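Local coordinates for protein carboxypeptidase A (Helicoverpa armigera, PDB 1JQG) that probably acts as a zinc-dependent carboxypeptidase that trims residues from the C-terminal ends of peptides, and is made as a pro-protein, at residues 158-163 with 212-217; 167-172 with 296-301; 233-238 with 271-276. All coordinates share one frame; numbering follows the deposited sequence.

Contacts 1 and 2 are neighbours at one part of the large mixed sheet, while contact 3 belongs to the loops around the zinc. The first two have centres 13 Å apart and meet directly: D212 OD2 of contact 1 forms a salt bridge with R298 NH1 of contact 2 at 2.9 Å. Contact 3 stands about 27 Å from contact 1 and 33 Å from contact 2, centre to centre, and touches neither. It is the closest of the three to the metal held by H181, E184 and H306, with the R235 side chain about 5 Å from the zinc ion. From contact 1, the L216 side chain is about 11 Å from that of H306.

Contact 1 of 3, residues 158-163 with 212-217; sequences YLRIST and DWIILP
Y158 meets three successive residues of 212-217 with a single side chain. Its CB lies 3.3 Å from the carbonyl oxygen I215 O and also touches a methyl of L216, with CB to CD1 at 3.8 Å. A chi1 of 63° sets CG over its own backbone, flanked by N and C, and the ring runs alongside the I214 side chain, both pointing the same way. Further out, CD1 and then CE1 pass the I214 CG2 methyl obliquely, CD1 at 3.7 Å. Between the backbones, L159 and I215 form one hydrogen-bonded antiparallel pair and I161 with W213 the next, with the non-hydrogen-bonded pair R160 and I214 between them; W213 N to I161 O is nearly straight at 2.9 Å. These are adjacent strands of the eight-stranded mixed sheet at the heart of the M14 carboxypeptidase α/β fold, where 155-161 lies between 142-149 and 212-216, and 212-216 runs parallel to 173-178 on its other flank. On the face bearing L159, I161, W213 and I215, the last three pack against helix 187-200. Here the I161 and I215 side chains cross at an angle and their CD1 methyls meet at 4.0 Å, while W213 turns its NE1 to the carbonyl of L207. Where the strand pairing ends, S162 OG donates to D212 OD1 at 2.8 Å, approaching from above the carboxylate, 49° out of its plane; the same hydroxyl oxygen is also hydrogen-bonded to the backbone nitrogens of T164 and F166.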
ATOM      1  N   TYR A 158      13.567  -7.068  -7.004  1.00 23.88           N
ATOM      2  CA  TYR A 158      12.378  -6.783  -7.782  1.00 19.33           C
ATOM      3  C   TYR A 158      12.577  -7.496  -9.117  1.00 19.42           C
ATOM      4  O   TYR A 158      13.702  -7.850  -9.482  1.00 17.79           O
ATOM      5  CB  TYR A 158      12.131  -5.274  -7.953  1.00 20.84           C
ATOM      6  CG  TYR A 158      13.207  -4.520  -8.705  1.00 26.86           C
ATOM      7  CD1 TYR A 158      13.095  -4.217 -10.058  1.00 29.28           C
ATOM      8  CD2 TYR A 158      14.364  -4.130  -8.052  1.00 26.05           C
ATOM      9  CE1 TYR A 158      14.094  -3.534 -10.732  1.00 30.46           C
ATOM     10  CE2 TYR A 158      15.362  -3.442  -8.708  1.00 29.38           C
ATOM     11  CZ  TYR A 158      15.231  -3.140 -10.049  1.00 31.10           C
ATOM     12  OH  TYR A 158      16.259  -2.451 -10.647  1.00 24.92           O
ATOM     13  N   LEU A 159      11.500  -7.569  -9.904  1.00 18.11           N
ATOM     14  CA  LEU A 159      11.562  -8.205 -11.203  1.00 17.37           C
ATOM     15  C   LEU A 159      11.565  -7.185 -12.337  1.00 17.22           C
ATOM     16  O   LEU A 159      10.855  -6.205 -12.323  1.00 18.67           O
ATOM     17  CB  LEU A 159      10.385  -9.199 -11.266  1.00 16.24           C
ATOM     18  CG  LEU A 159      10.500 -10.500 -10.491  1.00 22.08           C
ATOM     19  CD1 LEU A 159       9.388 -11.455 -10.918  1.00 26.06           C
ATOM     20  CD2 LEU A 159      11.832 -11.206 -10.677  1.00 25.37           C
ATOM     21  N   ARG A 160      12.188  -7.543 -13.450  1.00 22.21           N
ATOM     22  CA  ARG A 160      12.123  -6.791 -14.699  1.00 22.74           C
ATOM     23  C   ARG A 160      11.597  -7.731 -15.774  1.00 24.61           C
ATOM     24  O   ARG A 160      12.356  -8.582 -16.235  1.00 34.41           O
ATOM     25  CB  ARG A 160      13.506  -6.274 -15.082  1.00 22.54           C
ATOM     26  CG  ARG A 160      13.941  -5.046 -14.287  1.00 26.69           C
ATOM     27  CD  ARG A 160      15.112  -4.352 -14.993  1.00 27.17           C
ATOM     28  NE  ARG A 160      16.310  -5.167 -14.992  1.00 35.47           N
ATOM     29  CZ  ARG A 160      17.441  -4.928 -15.594  1.00 30.35           C
ATOM     30  NH1 ARG A 160      17.591  -3.824 -16.306  1.00 40.36           N
ATOM     31  NH2 ARG A 160      18.438  -5.804 -15.505  1.00 35.79           N
ATOM     32  N   ILE A 161      10.316  -7.689 -16.046  1.00 22.22           N
ATOM     33  CA  ILE A 161       9.677  -8.558 -17.029  1.00 21.85           C
ATOM     34  C   ILE A 161       9.678  -7.895 -18.415  1.00 24.31           C
ATOM     35  O   ILE A 161       9.209  -6.770 -18.614  1.00 23.55           O
ATOM     36  CB  ILE A 161       8.229  -8.893 -16.592  1.00 20.50           C
ATOM     37  CG1 ILE A 161       8.242  -9.463 -15.173  1.00 14.54           C
ATOM     38  CG2 ILE A 161       7.607  -9.800 -17.641  1.00 17.66           C
ATOM     39  CD1 ILE A 161       6.977  -9.758 -14.433  1.00 15.87           C
ATOM     40  N   SER A 162      10.275  -8.562 -19.379  1.00 22.95           N
ATOM     41  CA  SER A 162      10.419  -8.071 -20.737  1.00 23.78           C
ATOM     42  C   SER A 162      10.811  -9.151 -21.739  1.00 20.84           C
ATOM     43  O   SER A 162      11.730  -9.961 -21.575  1.00 24.80           O
ATOM     44  CB  SER A 162      11.452  -6.930 -20.783  1.00 22.56           C
ATOM     45  OG  SER A 162      11.652  -6.528 -22.142  1.00 17.64           O
ATOM     46  N   THR A 163      10.264  -9.091 -22.921  1.00 23.51           N
ATOM     47  CA  THR A 163      10.584  -9.996 -24.023  1.00 26.12           C
ATOM     48  C   THR A 163      11.767  -9.449 -24.821  1.00 27.87           C
ATOM     49  O   THR A 163      12.465 -10.118 -25.600  1.00 33.65           O
ATOM     50  CB  THR A 163       9.411 -10.191 -25.008  1.00 21.15           C
ATOM     51  OG1 THR A 163       9.085  -8.877 -25.470  1.00 22.35           O
ATOM     52  CG2 THR A 163       8.188 -10.833 -24.397  1.00 14.80           C
ATOM     53  N   ASP A 212       7.162  -3.088 -21.054  1.00 19.33           N
ATOM     54  CA  ASP A 212       8.178  -3.522 -20.085  1.00 20.87           C
ATOM     55  C   ASP A 212       7.753  -3.283 -18.631  1.00 18.72           C
ATOM     56  O   ASP A 212       7.139  -2.247 -18.357  1.00 20.48           O
ATOM     57  CB  ASP A 212       9.462  -2.737 -20.323  1.00 19.91           C
ATOM     58  CG  ASP A 212      10.277  -3.249 -21.473  1.00 20.17           C
ATOM     59  OD1 ASP A 212       9.944  -4.288 -22.054  1.00 18.52           O
ATOM     60  OD2 ASP A 212      11.291  -2.610 -21.859  1.00 28.70           O
ATOM     61  N   TRP A 213       7.872  -4.283 -17.775  1.00 17.86           N
ATOM     62  CA  TRP A 213       7.332  -4.184 -16.417  1.00 17.97           C
ATOM     63  C   TRP A 213       8.414  -4.289 -15.338  1.00 22.52           C
ATOM     64  O   TRP A 213       9.446  -4.958 -15.433  1.00 23.95           O
ATOM     65  CB  TRP A 213       6.265  -5.230 -16.145  1.00 13.86           C
ATOM     66  CG  TRP A 213       5.178  -5.319 -17.159  1.00 16.90           C
ATOM     67  CD1 TRP A 213       5.257  -5.809 -18.442  1.00 19.42           C
ATOM     68  CD2 TRP A 213       3.811  -4.951 -16.974  1.00 19.87           C
ATOM     69  NE1 TRP A 213       4.033  -5.749 -19.062  1.00 18.07           N
ATOM     70  CE2 TRP A 213       3.128  -5.232 -18.177  1.00 27.08           C
ATOM     71  CE3 TRP A 213       3.077  -4.432 -15.906  1.00 18.72           C
ATOM     72  CZ2 TRP A 213       1.756  -4.985 -18.338  1.00 27.21           C
ATOM     73  CZ3 TRP A 213       1.749  -4.179 -16.058  1.00 13.45           C
ATOM     74  CH2 TRP A 213       1.088  -4.444 -17.269  1.00 17.27           C
ATOM     75  N   ILE A 214       8.180  -3.533 -14.252  1.00 20.60           N
ATOM     76  CA  ILE A 214       9.013  -3.527 -13.079  1.00 15.94           C
ATOM     77  C   ILE A 214       8.052  -3.821 -11.941  1.00 16.77           C
ATOM     78  O   ILE A 214       7.110  -3.062 -11.688  1.00 17.92           O
ATOM     79  CB  ILE A 214       9.738  -2.193 -12.867  1.00 21.95           C
ATOM     80  CG1 ILE A 214      10.828  -1.980 -13.934  1.00 29.01           C
ATOM     81  CG2 ILE A 214      10.382  -2.126 -11.468  1.00 17.35           C
ATOM     82  CD1 ILE A 214      11.539  -0.643 -13.902  1.00 21.14           C
ATOM     83  N   ILE A 215       8.298  -4.904 -11.193  1.00 15.99           N
ATOM     84  CA  ILE A 215       7.447  -5.263 -10.071  1.00 14.62           C
ATOM     85  C   ILE A 215       8.258  -5.470  -8.817  1.00 15.19           C
ATOM     86  O   ILE A 215       9.129  -6.342  -8.791  1.00 13.68           O
ATOM     87  CB  ILE A 215       6.614  -6.516 -10.401  1.00 21.71           C
ATOM     88  CG1 ILE A 215       5.774  -6.278 -11.675  1.00 17.52           C
ATOM     89  CG2 ILE A 215       5.703  -6.877  -9.222  1.00 16.90           C
ATOM     90  CD1 ILE A 215       4.844  -7.404 -12.062  1.00 21.64           C
ATOM     91  N   LEU A 216       7.903  -4.730  -7.766  1.00 16.58           N
ATOM     92  CA  LEU A 216       8.557  -4.831  -6.455  1.00 18.93           C
ATOM     93  C   LEU A 216       7.540  -5.313  -5.409  1.00 21.53           C
ATOM     94  O   LEU A 216       6.711  -4.549  -4.894  1.00 21.27           O
ATOM     95  CB  LEU A 216       9.160  -3.471  -6.061  1.00 16.41           C
ATOM     96  CG  LEU A 216       9.792  -3.327  -4.680  1.00 17.82           C
ATOM     97  CD1 LEU A 216      10.987  -4.239  -4.466  1.00 15.78           C
ATOM     98  CD2 LEU A 216      10.302  -1.915  -4.417  1.00 16.84           C
ATOM     99  N   PRO A 217       7.520  -6.615  -5.126  1.00 18.87           N
ATOM    100  CA  PRO A 217       6.578  -7.229  -4.195  1.00 16.06           C
ATOM    101  C   PRO A 217       6.657  -6.672  -2.789  1.00 21.01           C
ATOM    102  O   PRO A 217       5.648  -6.323  -2.170  1.00 20.12           O
ATOM    103  CB  PRO A 217       6.826  -8.697  -4.338  1.00 19.70           C
ATOM    104  CG  PRO A 217       7.524  -8.875  -5.673  1.00 17.83           C
ATOM    105  CD  PRO A 217       8.361  -7.621  -5.804  1.00 16.75           C
TER

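Contact 2 of 3, residues 167-172 with 296-301; sequences QDASKP and RNRMAL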
ATOM      1  N   GLN A 167      15.722  -3.594 -23.786  1.00 34.32           N
ATOM      2  CA  GLN A 167      16.625  -3.122 -24.804  1.00 36.51           C
ATOM      3  C   GLN A 167      15.949  -2.182 -25.788  1.00 35.87           C
ATOM      4  O   GLN A 167      16.568  -1.242 -26.252  1.00 39.32           O
ATOM      5  CB  GLN A 167      17.214  -4.319 -25.560  1.00 41.62           C
ATOM      6  CG  GLN A 167      18.027  -5.269 -24.704  1.00 46.91           C
ATOM      7  CD  GLN A 167      19.264  -4.655 -24.075  1.00 53.19           C
ATOM      8  OE1 GLN A 167      19.126  -3.845 -23.159  1.00 52.91           O
ATOM      9  NE2 GLN A 167      20.391  -5.115 -24.630  1.00 55.85           N
ATOM     10  N   ASP A 168      14.702  -2.447 -26.125  1.00 36.49           N
ATOM     11  CA  ASP A 168      13.947  -1.641 -27.069  1.00 33.52           C
ATOM     12  C   ASP A 168      13.328  -0.481 -26.289  1.00 33.93           C
ATOM     13  O   ASP A 168      12.275  -0.649 -25.658  1.00 33.19           O
ATOM     14  CB  ASP A 168      12.897  -2.473 -27.785  1.00 38.59           C
ATOM     15  CG  ASP A 168      12.149  -1.739 -28.871  1.00 41.38           C
ATOM     16  OD1 ASP A 168      10.963  -2.065 -29.116  1.00 47.41           O
ATOM     17  OD2 ASP A 168      12.733  -0.829 -29.485  1.00 52.89           O
ATOM     18  N   ALA A 169      13.930   0.704 -26.406  1.00 29.62           N
ATOM     19  CA  ALA A 169      13.495   1.883 -25.706  1.00 29.31           C
ATOM     20  C   ALA A 169      12.199   2.482 -26.215  1.00 31.33           C
ATOM     21  O   ALA A 169      11.568   3.308 -25.564  1.00 32.52           O
ATOM     22  CB  ALA A 169      14.623   2.912 -25.729  1.00 24.54           C
ATOM     23  N   SER A 170      11.656   1.992 -27.314  1.00 35.70           N
ATOM     24  CA  SER A 170      10.354   2.449 -27.819  1.00 34.44           C
ATOM     25  C   SER A 170       9.209   1.940 -26.941  1.00 34.40           C
ATOM     26  O   SER A 170       8.118   2.499 -26.972  1.00 36.40           O
ATOM     27  CB  SER A 170      10.144   2.003 -29.272  1.00 32.65           C
ATOM     28  OG  SER A 170      10.084   0.570 -29.370  1.00 37.36           O
ATOM     29  N   LYS A 171       9.395   0.841 -26.229  1.00 32.03           N
ATOM     30  CA  LYS A 171       8.377   0.257 -25.370  1.00 31.04           C
ATOM     31  C   LYS A 171       8.265   1.027 -24.061  1.00 29.58           C
ATOM     32  O   LYS A 171       9.254   1.321 -23.378  1.00 31.84           O
ATOM     33  CB  LYS A 171       8.642  -1.233 -25.070  1.00 28.06           C
ATOM     34  CG  LYS A 171       8.715  -2.107 -26.324  1.00 39.48           C
ATOM     35  CD  LYS A 171       9.193  -3.523 -26.111  1.00 43.49           C
ATOM     36  CE  LYS A 171       8.369  -4.226 -25.047  1.00 53.55           C
ATOM     37  NZ  LYS A 171       8.826  -5.646 -24.944  1.00 59.27           N
ATOM     38  N   PRO A 172       7.047   1.324 -23.631  1.00 25.27           N
ATOM     39  CA  PRO A 172       6.801   1.993 -22.370  1.00 25.13           C
ATOM     40  C   PRO A 172       7.058   1.103 -21.164  1.00 22.91           C
ATOM     41  O   PRO A 172       6.885  -0.106 -21.255  1.00 23.20           O
ATOM     42  CB  PRO A 172       5.291   2.345 -22.436  1.00 23.81           C
ATOM     43  CG  PRO A 172       4.736   1.281 -23.301  1.00 21.06           C
ATOM     44  CD  PRO A 172       5.796   1.064 -24.366  1.00 21.32           C
ATOM     45  N   ARG A 296      13.233   6.677 -15.957  1.00 25.83           N
ATOM     46  CA  ARG A 296      12.334   7.833 -16.038  1.00 33.97           C
ATOM     47  C   ARG A 296      12.144   8.293 -17.479  1.00 34.33           C
ATOM     48  O   ARG A 296      11.136   8.924 -17.773  1.00 33.43           O
ATOM     49  CB  ARG A 296      12.843   9.027 -15.204  1.00 40.86           C
ATOM     50  CG  ARG A 296      14.220   9.525 -15.624  1.00 35.26           C
ATOM     51  CD  ARG A 296      14.699  10.655 -14.746  1.00 43.86           C
ATOM     52  NE  ARG A 296      16.158  10.785 -14.730  1.00 48.16           N
ATOM     53  CZ  ARG A 296      16.844  11.348 -13.733  1.00 53.28           C
ATOM     54  NH1 ARG A 296      16.125  11.803 -12.694  1.00 57.94           N
ATOM     55  NH2 ARG A 296      18.166  11.417 -13.794  1.00 45.52           N
ATOM     56  N   ASN A 297      13.091   7.939 -18.349  1.00 34.68           N
ATOM     57  CA  ASN A 297      13.058   8.262 -19.759  1.00 34.34           C
ATOM     58  C   ASN A 297      11.875   7.668 -20.509  1.00 32.65           C
ATOM     59  O   ASN A 297      11.391   8.244 -21.473  1.00 34.88           O
ATOM     60  CB  ASN A 297      14.343   7.745 -20.436  1.00 43.04           C
ATOM     61  CG  ASN A 297      14.461   8.257 -21.862  1.00 47.70           C
ATOM     62  OD1 ASN A 297      14.493   9.457 -22.171  1.00 50.42           O
ATOM     63  ND2 ASN A 297      14.548   7.276 -22.763  1.00 53.48           N
ATOM     64  N   ARG A 298      11.340   6.537 -20.061  1.00 27.23           N
ATOM     65  CA  ARG A 298      10.199   5.924 -20.708  1.00 27.45           C
ATOM     66  C   ARG A 298       9.135   5.301 -19.808  1.00 23.09           C
ATOM     67  O   ARG A 298       8.313   4.513 -20.278  1.00 21.49           O
ATOM     68  CB  ARG A 298      10.711   4.889 -21.732  1.00 27.07           C
ATOM     69  CG  ARG A 298      11.450   3.710 -21.097  1.00 25.94           C
ATOM     70  CD  ARG A 298      12.172   2.954 -22.223  1.00 24.48           C
ATOM     71  NE  ARG A 298      12.891   1.818 -21.709  1.00 19.99           N
ATOM     72  CZ  ARG A 298      12.536   0.550 -21.716  1.00 24.97           C
ATOM     73  NH1 ARG A 298      11.367   0.223 -22.268  1.00 14.19           N
ATOM     74  NH2 ARG A 298      13.328  -0.400 -21.193  1.00 28.37           N
ATOM     75  N   MET A 299       9.083   5.672 -18.546  1.00 23.66           N
ATOM     76  CA  MET A 299       8.066   5.205 -17.611  1.00 27.04           C
ATOM     77  C   MET A 299       6.695   5.819 -17.912  1.00 27.60           C
ATOM     78  O   MET A 299       6.569   7.049 -17.814  1.00 30.11           O
ATOM     79  CB  MET A 299       8.415   5.561 -16.150  1.00 21.99           C
ATOM     80  CG  MET A 299       7.520   4.834 -15.147  1.00 19.09           C
ATOM     81  SD  MET A 299       7.974   5.013 -13.443  1.00 31.48           S
ATOM     82  CE  MET A 299       9.522   4.066 -13.395  1.00 23.84           C
ATOM     83  N   ALA A 300       5.738   4.959 -18.287  1.00 24.74           N
ATOM     84  CA  ALA A 300       4.407   5.475 -18.633  1.00 23.24           C
ATOM     85  C   ALA A 300       3.436   5.445 -17.449  1.00 24.18           C
ATOM     86  O   ALA A 300       2.570   6.325 -17.392  1.00 24.98           O
ATOM     87  CB  ALA A 300       3.786   4.717 -19.798  1.00 18.93           C
ATOM     88  N   LEU A 301       3.571   4.472 -16.558  1.00 20.27           N
ATOM     89  CA  LEU A 301       2.611   4.325 -15.467  1.00 21.71           C
ATOM     90  C   LEU A 301       3.320   3.811 -14.195  1.00 22.31           C
ATOM     91  O   LEU A 301       4.221   2.942 -14.311  1.00 17.87           O
ATOM     92  CB  LEU A 301       1.496   3.320 -15.812  1.00 11.47           C
ATOM     93  CG  LEU A 301       0.412   3.060 -14.785  1.00 11.58           C
ATOM     94  CD1 LEU A 301      -0.417   4.289 -14.381  1.00 14.54           C
ATOM     95  CD2 LEU A 301      -0.544   1.984 -15.312  1.00 13.84           C
TER
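R298 reaches across to the loop 167-172 and carries most of the contact. With chi1 at 65° its side chain leaves tucked between the two backbone arms, and from there it runs extended to NE, laying CD 3.4 Å from A169 O and bringing NH1 to K171 O. That hydrogen bond measures 2.6 Å, and the oxygen sits at the guanidinium edge, practically in its plane. D168 O and A169 CA cover one face of the group, both belonging to the type I turn D168–K171 that curls beside it. A second, apolar touch follows where strand 299-307 begins: P172 CB rests on A300 CB at 3.9 Å, and P172 also packs on A421 of helix 402-421. The turn around A169 and S170 is the looser, solvent side: A169 lies at the exposed margin, its CB no nearer than 4.3 Å to R298 CD. K171, by contrast, is buried, and its chain leads away from R298 to bond T164 OG1 through NZ. NH1 of R298 serves a backbone oxygen here and the D212 carboxylate as well, so these two acceptors help to set the guanidinium's rotation, and the positive charge would be expected to stabilise D212 as an anion.

Contact 3 of 3, residues 233-238 with 271-276; sequences YWRKNR and SDTFHG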
ATOM      1  N   TYR A 233       0.183  -4.573  13.556  1.00 22.05           N
ATOM      2  CA  TYR A 233      -0.300  -3.312  13.017  1.00 23.56           C
ATOM      3  C   TYR A 233       0.819  -2.311  12.760  1.00 25.46           C
ATOM      4  O   TYR A 233       0.542  -1.110  12.617  1.00 28.48           O
ATOM      5  CB  TYR A 233      -1.381  -2.728  13.918  1.00 22.15           C
ATOM      6  CG  TYR A 233      -2.693  -3.457  13.866  1.00 21.57           C
ATOM      7  CD1 TYR A 233      -3.370  -3.826  15.038  1.00 17.31           C
ATOM      8  CD2 TYR A 233      -3.290  -3.759  12.634  1.00 25.70           C
ATOM      9  CE1 TYR A 233      -4.585  -4.490  14.980  1.00 17.86           C
ATOM     10  CE2 TYR A 233      -4.506  -4.428  12.561  1.00 22.28           C
ATOM     11  CZ  TYR A 233      -5.147  -4.782  13.742  1.00 21.24           C
ATOM     12  OH  TYR A 233      -6.352  -5.425  13.669  1.00 16.86           O
ATOM     13  N   TRP A 234       2.062  -2.793  12.695  1.00 23.51           N
ATOM     14  CA  TRP A 234       3.192  -1.942  12.343  1.00 22.06           C
ATOM     15  C   TRP A 234       3.098  -1.560  10.855  1.00 20.71           C
ATOM     16  O   TRP A 234       2.830  -2.416  10.003  1.00 14.83           O
ATOM     17  CB  TRP A 234       4.481  -2.665  12.729  1.00 16.01           C
ATOM     18  CG  TRP A 234       5.714  -1.810  12.587  1.00 25.61           C
ATOM     19  CD1 TRP A 234       6.579  -1.726  11.519  1.00 17.85           C
ATOM     20  CD2 TRP A 234       6.210  -0.890  13.575  1.00 18.56           C
ATOM     21  NE1 TRP A 234       7.567  -0.805  11.785  1.00 16.11           N
ATOM     22  CE2 TRP A 234       7.371  -0.291  13.043  1.00 21.66           C
ATOM     23  CE3 TRP A 234       5.789  -0.522  14.847  1.00 21.82           C
ATOM     24  CZ2 TRP A 234       8.110   0.672  13.741  1.00 21.38           C
ATOM     25  CZ3 TRP A 234       6.512   0.421  15.551  1.00 20.83           C
ATOM     26  CH2 TRP A 234       7.661   1.010  14.992  1.00 25.38           C
ATOM     27  N   ARG A 235       3.428  -0.331  10.519  1.00 23.70           N
ATOM     28  CA  ARG A 235       3.409   0.150   9.134  1.00 25.90           C
ATOM     29  C   ARG A 235       4.725   0.781   8.678  1.00 24.00           C
ATOM     30  O   ARG A 235       4.983   0.904   7.485  1.00 28.63           O
ATOM     31  CB  ARG A 235       2.274   1.165   8.958  1.00 26.03           C
ATOM     32  CG  ARG A 235       2.352   2.368   9.877  1.00 29.49           C
ATOM     33  CD  ARG A 235       1.135   3.277   9.722  1.00 41.92           C
ATOM     34  NE  ARG A 235       1.154   3.948   8.426  1.00 47.91           N
ATOM     35  CZ  ARG A 235       0.858   5.235   8.267  1.00 57.35           C
ATOM     36  NH1 ARG A 235       0.543   5.944   9.347  1.00 56.71           N
ATOM     37  NH2 ARG A 235       0.868   5.816   7.067  1.00 64.38           N
ATOM     38  N   LYS A 236       5.517   1.316   9.587  1.00 23.22           N
ATOM     39  CA  LYS A 236       6.741   2.020   9.241  1.00 25.34           C
ATOM     40  C   LYS A 236       7.880   1.025   9.011  1.00 28.41           C
ATOM     41  O   LYS A 236       7.812  -0.203   9.170  1.00 29.05           O
ATOM     42  CB  LYS A 236       7.079   2.995  10.374  1.00 19.15           C
ATOM     43  CG  LYS A 236       6.038   4.055  10.632  1.00 20.24           C
ATOM     44  CD  LYS A 236       6.479   5.083  11.669  1.00 14.12           C
ATOM     45  CE  LYS A 236       6.561   4.415  13.053  1.00 16.58           C
ATOM     46  NZ  LYS A 236       7.176   5.403  13.994  1.00 22.95           N
ATOM     47  N   ASN A 237       9.070   1.531   8.660  1.00 24.78           N
ATOM     48  CA  ASN A 237      10.229   0.632   8.570  1.00 20.92           C
ATOM     49  C   ASN A 237      10.802   0.414   9.983  1.00 21.36           C
ATOM     50  O   ASN A 237      10.081   0.632  10.977  1.00 19.29           O
ATOM     51  CB  ASN A 237      11.258   1.219   7.645  1.00 19.71           C
ATOM     52  CG  ASN A 237      11.969   2.477   8.138  1.00 28.17           C
ATOM     53  OD1 ASN A 237      11.474   3.164   9.058  1.00 15.43           O
ATOM     54  ND2 ASN A 237      13.119   2.876   7.596  1.00 19.90           N
ATOM     55  N   ARG A 238      12.020  -0.134  10.068  1.00 19.19           N
ATOM     56  CA  ARG A 238      12.575  -0.429  11.395  1.00 20.07           C
ATOM     57  C   ARG A 238      13.840   0.365  11.716  1.00 19.12           C
ATOM     58  O   ARG A 238      14.844  -0.175  12.203  1.00 25.03           O
ATOM     59  CB  ARG A 238      12.814  -1.945  11.478  1.00 19.60           C
ATOM     60  CG  ARG A 238      11.568  -2.791  11.399  1.00 24.18           C
ATOM     61  CD  ARG A 238      10.599  -2.578  12.562  1.00 23.16           C
ATOM     62  NE  ARG A 238      11.131  -3.158  13.796  1.00 30.68           N
ATOM     63  CZ  ARG A 238      10.649  -2.899  15.007  1.00 32.35           C
ATOM     64  NH1 ARG A 238       9.619  -2.068  15.181  1.00 30.63           N
ATOM     65  NH2 ARG A 238      11.273  -3.510  16.007  1.00 34.57           N
ATOM     66  N   SER A 271       5.296   9.010  16.289  1.00 25.59           N
ATOM     67  CA  SER A 271       4.138   8.995  15.386  1.00 27.48           C
ATOM     68  C   SER A 271       4.281   7.995  14.251  1.00 29.44           C
ATOM     69  O   SER A 271       5.408   7.778  13.772  1.00 29.44           O
ATOM     70  CB  SER A 271       3.924  10.401  14.827  1.00 24.86           C
ATOM     71  OG  SER A 271       2.851  10.379  13.905  1.00 38.05           O
ATOM     72  N   ASP A 272       3.163   7.476  13.755  1.00 30.24           N
ATOM     73  CA  ASP A 272       3.144   6.547  12.635  1.00 30.97           C
ATOM     74  C   ASP A 272       3.370   7.247  11.297  1.00 31.45           C
ATOM     75  O   ASP A 272       3.420   6.567  10.295  1.00 33.31           O
ATOM     76  CB  ASP A 272       1.830   5.761  12.608  1.00 32.82           C
ATOM     77  CG  ASP A 272       1.756   4.714  13.691  1.00 37.12           C
ATOM     78  OD1 ASP A 272       2.781   4.007  13.831  1.00 46.30           O
ATOM     79  OD2 ASP A 272       0.721   4.616  14.362  1.00 44.69           O
ATOM     80  N   THR A 273       3.335   8.576  11.264  1.00 31.25           N
ATOM     81  CA  THR A 273       3.530   9.366  10.065  1.00 24.60           C
ATOM     82  C   THR A 273       4.794  10.188  10.096  1.00 20.63           C
ATOM     83  O   THR A 273       4.874  11.204   9.428  1.00 23.86           O
ATOM     84  CB  THR A 273       2.309  10.293   9.829  1.00 16.69           C
ATOM     85  OG1 THR A 273       2.150  11.229  10.861  1.00 19.15           O
ATOM     86  CG2 THR A 273       1.086   9.415   9.715  1.00 15.96           C
ATOM     87  N   PHE A 274       5.789   9.755  10.856  1.00 23.13           N
ATOM     88  CA  PHE A 274       7.087  10.406  10.921  1.00 19.83           C
ATOM     89  C   PHE A 274       7.792  10.402   9.572  1.00 22.28           C
ATOM     90  O   PHE A 274       8.004   9.285   9.103  1.00 22.81           O
ATOM     91  CB  PHE A 274       7.968   9.722  11.964  1.00 20.47           C
ATOM     92  CG  PHE A 274       9.317  10.367  12.152  1.00 17.56           C
ATOM     93  CD1 PHE A 274       9.414  11.736  12.313  1.00 15.53           C
ATOM     94  CD2 PHE A 274      10.479   9.588  12.170  1.00 12.39           C
ATOM     95  CE1 PHE A 274      10.644  12.355  12.499  1.00 19.30           C
ATOM     96  CE2 PHE A 274      11.702  10.203  12.358  1.00 17.97           C
ATOM     97  CZ  PHE A 274      11.790  11.585  12.524  1.00 16.57           C
ATOM     98  N   HIS A 275       8.225  11.581   9.116  1.00 25.11           N
ATOM     99  CA  HIS A 275       8.817  11.758   7.807  1.00 25.32           C
ATOM    100  C   HIS A 275      10.292  11.389   7.763  1.00 27.52           C
ATOM    101  O   HIS A 275      10.861  11.386   6.655  1.00 24.99           O
ATOM    102  CB  HIS A 275       8.549  13.181   7.294  1.00 17.48           C
ATOM    103  CG  HIS A 275       8.893  14.291   8.221  1.00 25.91           C
ATOM    104  ND1 HIS A 275      10.080  14.294   8.946  1.00 23.74           N
ATOM    105  CD2 HIS A 275       8.242  15.453   8.522  1.00 20.75           C
ATOM    106  CE1 HIS A 275      10.102  15.405   9.672  1.00 29.20           C
ATOM    107  NE2 HIS A 275       9.011  16.115   9.424  1.00 22.47           N
ATOM    108  N   GLY A 276      10.954  11.231   8.915  1.00 27.88           N
ATOM    109  CA  GLY A 276      12.418  11.077   8.908  1.00 28.02           C
ATOM    110  C   GLY A 276      13.279  12.340   8.988  1.00 28.33           C
ATOM    111  O   GLY A 276      12.754  13.433   9.152  1.00 26.99           O
TER
HETATM  112  O   HOH W   1       4.304   1.734  12.500  1.00 26.29           O
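R235 lays its guanidinium over the backbone of D272, so that D272 O sits 3.0 Å above the plane, displaced toward the rim. The pair belongs to the loops between helix 221-228 and helix 283-294 that border the zinc site of this M14 fold, and R235 packs against the zinc ligand H181. Its place in the WRKNR sequence matches that of an arginine credited in relatives with polarising the substrate carbonyl, so a similar part here is plausible. Although NH1 is 3.1 Å from D272 O, the angle is too poor for a hydrogen bond; the approach is over the face, with the T273 CG2 methyl at the guanidinium edge, 3.5 Å from NH1. The directional bond goes elsewhere, from NH2 to D252 in a salt bridge that positions the group. K236, next along, bends at chi3 and sends NZ to S271 O at 3.0 Å, 46° above the carbonyl plane. M249 O and G250 O also accept from NZ, so three carbonyls hold this buried ammonium. S271 OG in turn accepts from T273 N at 3.2 Å, an ST turn within the type I turn S271–F274. One water bridges the segments: it accepts from R235 N, lies over the centre of one face of the W234 ring, and donates to D272 OD1 at 3.0 Å.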